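Local coordinates for putative phthiocerol dimycocerosate transporter LppX (PDB 2BYO), which probably carries phthiocerol dimycocerosates, lipids of the mycobacterial cell wall, from the cell membrane toward the outer membrane, at residues T48-G56 against D187-L195. Sequence-based numbering, arbitrary orientation.
Sequences TGKVDSLLG and DLGSGSIQL. With LNL (alpha-linolenic acid), chain K.
In the middle of the antiparallel sheet of the U-shaped beta-half-barrel, the end of strand 40-49 pairs with the start of strand 191-198. Thr48 and Ser192 form a hydrogen-bonded pair: Thr48 N reaches Ser192 O at 3.2 Å, and Ser192 N returns to Thr48 O at 3.1 Å. Their side chains lie on one face of the sheet, where chi1 of 68° and 63° turns Thr48 OG1 and Ser192 OG toward each other; either could donate in their hydrogen bond, whose 2.5 Å is so short that its exact length is doubtful. Next comes the non-hydrogen-bonded pair Gly49 and Gly191, with CA atoms 4.2 Å apart, a closeness that two residues without side chains permit. Past it, Lys50 N donates almost straight to Ser190 O (178°), from above the carbonyl plane, while Ser190 OG donates to Lys50 O at 2.8 Å nearly along the C=O axis.

On the face opposite the two hydroxyls, Ile193 is met by Val51 and Leu54 of the loop after strand 40-49. Val51 crosses Ile193 at about a right angle, its CG1 lying 3.9 Å from Ile193 CD1, which Leu54 CD2 also approaches. Ile193 CG2 points to the bound alpha-linolenic acid, 3.5 Å from its C12, and Leu195 CD1 touches C7 of the same fatty acid. Ser53 OG, hydrogen-bonded to Leu159 O, ties this loop to helix 153-159. Hydroxyls thus occupy one face, backbone bonds run between the strands, and Ile193 and Leu195 face the lipid, with Val51 packed behind Ile193.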
loop_
_atom_site.group_PDB
_atom_site.type_symbol
_atom_site.label_atom_id
_atom_site.label_comp_id
_atom_site.label_asym_id
_atom_site.label_seq_id
_atom_site.Cartn_x
_atom_site.Cartn_y
_atom_site.Cartn_z
ATOM N N THR A 48 7.651 10.569 -1.121
ATOM C CA THR A 48 8.270 11.865 -1.360
ATOM C C THR A 48 7.859 12.804 -0.226
ATOM O O THR A 48 6.843 12.582 0.447
ATOM C CB THR A 48 7.819 12.513 -2.688
ATOM O OG1 THR A 48 6.441 12.874 -2.596
ATOM C CG2 THR A 48 7.998 11.561 -3.869
ATOM N N GLY A 49 8.648 13.862 -0.034
ATOM C CA GLY A 49 8.364 14.854 0.983
ATOM C C GLY A 49 8.538 14.258 2.358
ATOM O O GLY A 49 9.476 13.509 2.597
ATOM N N LYS A 50 7.620 14.584 3.260
ATOM C CA LYS A 50 7.710 14.126 4.635
ATOM C C LYS A 50 6.476 13.319 5.003
ATOM O O LYS A 50 5.350 13.828 4.992
ATOM C CB LYS A 50 7.908 15.318 5.567
ATOM C CG LYS A 50 9.299 15.906 5.421
ATOM C CD LYS A 50 9.553 17.057 6.365
ATOM C CE LYS A 50 11.046 17.393 6.415
ATOM N NZ LYS A 50 11.872 16.206 6.839
ATOM N N VAL A 51 6.710 12.037 5.276
ATOM C CA VAL A 51 5.681 11.105 5.683
ATOM C C VAL A 51 6.091 10.525 7.034
ATOM O O VAL A 51 7.099 9.826 7.133
ATOM C CB VAL A 51 5.531 9.977 4.643
ATOM C CG1 VAL A 51 4.612 8.872 5.161
ATOM C CG2 VAL A 51 5.020 10.550 3.316
ATOM N N ASP A 52 5.306 10.829 8.064
ATOM C CA ASP A 52 5.593 10.406 9.437
ATOM C C ASP A 52 4.650 9.292 9.907
ATOM O O ASP A 52 4.734 8.853 11.051
ATOM C CB ASP A 52 5.457 11.608 10.383
ATOM C CG ASP A 52 6.539 12.659 10.172
ATOM O OD1 ASP A 52 7.723 12.287 9.997
ATOM O OD2 ASP A 52 6.219 13.870 10.220
ATOM N N SER A 53 3.765 8.836 9.026
ATOM C CA SER A 53 2.681 7.934 9.406
ATOM C C SER A 53 2.965 6.451 9.160
ATOM O O SER A 53 2.089 5.616 9.374
ATOM C CB SER A 53 1.403 8.333 8.667
ATOM O OG SER A 53 1.566 8.228 7.264
ATOM N N LEU A 54 4.170 6.115 8.711
ATOM C CA LEU A 54 4.534 4.713 8.518
ATOM C C LEU A 54 5.558 4.258 9.552
ATOM O O LEU A 54 6.467 3.493 9.240
ATOM C CB LEU A 54 5.066 4.486 7.100
ATOM C CG LEU A 54 4.160 4.911 5.947
ATOM C CD1 LEU A 54 4.863 4.621 4.638
ATOM C CD2 LEU A 54 2.812 4.204 6.010
ATOM N N LEU A 55 5.399 4.733 10.785
ATOM C CA LEU A 55 6.257 4.339 11.903
ATOM C C LEU A 55 7.737 4.690 11.694
ATOM O O LEU A 55 8.616 4.035 12.262
ATOM C CB LEU A 55 6.107 2.832 12.187
ATOM C CG LEU A 55 4.686 2.284 12.336
ATOM C CD1 LEU A 55 4.723 0.776 12.523
ATOM C CD2 LEU A 55 3.979 2.944 13.491
ATOM N N GLY A 56 8.004 5.724 10.894
ATOM C CA GLY A 56 9.372 6.167 10.600
ATOM C C GLY A 56 10.007 5.534 9.366
ATOM O O GLY A 56 11.154 5.846 9.020
ATOM N N ASP A 187 -1.520 11.515 -2.315
ATOM C CA ASP A 187 -0.821 12.772 -2.123
ATOM C C ASP A 187 -1.388 13.333 -0.847
ATOM O O ASP A 187 -2.525 13.796 -0.818
ATOM C CB ASP A 187 -1.074 13.699 -3.308
ATOM C CG ASP A 187 -0.659 15.136 -3.045
ATOM O OD1 ASP A 187 0.263 15.404 -2.229
ATOM O OD2 ASP A 187 -1.269 16.013 -3.692
ATOM N N LEU A 188 -0.596 13.232 0.212
ATOM C CA LEU A 188 -0.944 13.767 1.496
ATOM C C LEU A 188 -0.474 15.229 1.454
ATOM O O LEU A 188 0.222 15.635 0.527
ATOM C CB LEU A 188 -0.253 12.966 2.604
ATOM C CG LEU A 188 -0.421 11.436 2.515
ATOM C CD1 LEU A 188 0.629 10.712 3.361
ATOM C CD2 LEU A 188 -1.824 11.019 2.932
ATOM N N GLY A 189 -0.862 16.029 2.423
ATOM C CA GLY A 189 -0.452 17.441 2.402
ATOM C C GLY A 189 1.066 17.592 2.349
ATOM O O GLY A 189 1.610 18.241 1.447
ATOM N N SER A 190 1.738 16.943 3.297
ATOM C CA SER A 190 3.176 17.076 3.498
ATOM C C SER A 190 4.024 16.204 2.570
ATOM O O SER A 190 5.220 16.448 2.401
ATOM C CB SER A 190 3.506 16.693 4.944
ATOM O OG SER A 190 3.058 15.362 5.203
ATOM N N GLY A 191 3.424 15.165 2.005
ATOM C CA GLY A 191 4.174 14.219 1.184
ATOM C C GLY A 191 3.267 13.262 0.456
ATOM O O GLY A 191 2.066 13.485 0.357
ATOM N N SER A 192 3.851 12.197 -0.075
ATOM C CA SER A 192 3.080 11.207 -0.809
ATOM C C SER A 192 3.589 9.816 -0.498
ATOM O O SER A 192 4.737 9.642 -0.083
ATOM C CB SER A 192 3.162 11.467 -2.315
ATOM O OG SER A 192 4.500 11.327 -2.754
ATOM N N ILE A 193 2.703 8.841 -0.671
ATOM C CA ILE A 193 3.032 7.430 -0.484
ATOM C C ILE A 193 2.642 6.706 -1.758
ATOM O O ILE A 193 1.551 6.917 -2.298
ATOM C CB ILE A 193 2.283 6.799 0.706
ATOM C CG1 ILE A 193 2.528 7.597 1.983
ATOM C CG2 ILE A 193 2.723 5.339 0.904
ATOM C CD1 ILE A 193 1.667 7.171 3.174
ATOM N N GLN A 194 3.548 5.864 -2.239
ATOM C CA GLN A 194 3.322 5.097 -3.443
ATOM C C GLN A 194 3.595 3.636 -3.139
ATOM O O GLN A 194 4.618 3.298 -2.532
ATOM C CB GLN A 194 4.282 5.550 -4.519
ATOM C CG GLN A 194 4.167 4.761 -5.819
ATOM C CD GLN A 194 5.306 5.093 -6.739
ATOM O OE1 GLN A 194 6.387 4.505 -6.635
ATOM N NE2 GLN A 194 5.098 6.079 -7.602
ATOM N N LEU A 195 2.684 2.779 -3.566
ATOM C CA LEU A 195 2.809 1.357 -3.336
ATOM C C LEU A 195 2.716 0.638 -4.663
ATOM O O LEU A 195 1.721 0.753 -5.373
ATOM C CB LEU A 195 1.712 0.898 -2.383
ATOM C CG LEU A 195 1.918 -0.513 -1.866
ATOM C CD1 LEU A 195 1.444 -0.605 -0.428
ATOM C CD2 LEU A 195 1.221 -1.552 -2.762
HETATM O O1 LNL K . 1.105 -3.859 7.816
HETATM C C1 LNL K . 2.170 -4.300 7.322
HETATM O O2 LNL K . 3.226 -3.625 7.317
HETATM C C2 LNL K . 2.190 -5.701 6.738
HETATM C C3 LNL K . 2.013 -5.693 5.224
HETATM C C4 LNL K . 3.314 -5.368 4.479
HETATM C C5 LNL K . 3.351 -4.000 3.780
HETATM C C6 LNL K . 2.088 -3.652 2.972
HETATM C C7 LNL K . 1.935 -2.136 2.815
HETATM C C8 LNL K . 1.140 -1.485 3.953
HETATM C C9 LNL K . 0.324 -0.281 3.475
HETATM C C10 LNL K . 0.866 1.064 3.958
HETATM C C11 LNL K . 1.701 1.700 2.865
HETATM C C12 LNL K . 1.181 2.309 1.790
HETATM C C13 LNL K . -0.308 2.454 1.536
HETATM C C14 LNL K . -0.599 2.676 0.051
HETATM C C15 LNL K . -0.648 4.148 -0.360
HETATM C C16 LNL K . -1.712 4.399 -1.431
HETATM C C17 LNL K . -3.129 4.396 -0.852
HETATM C C18 LNL K . -4.187 4.785 -1.867
#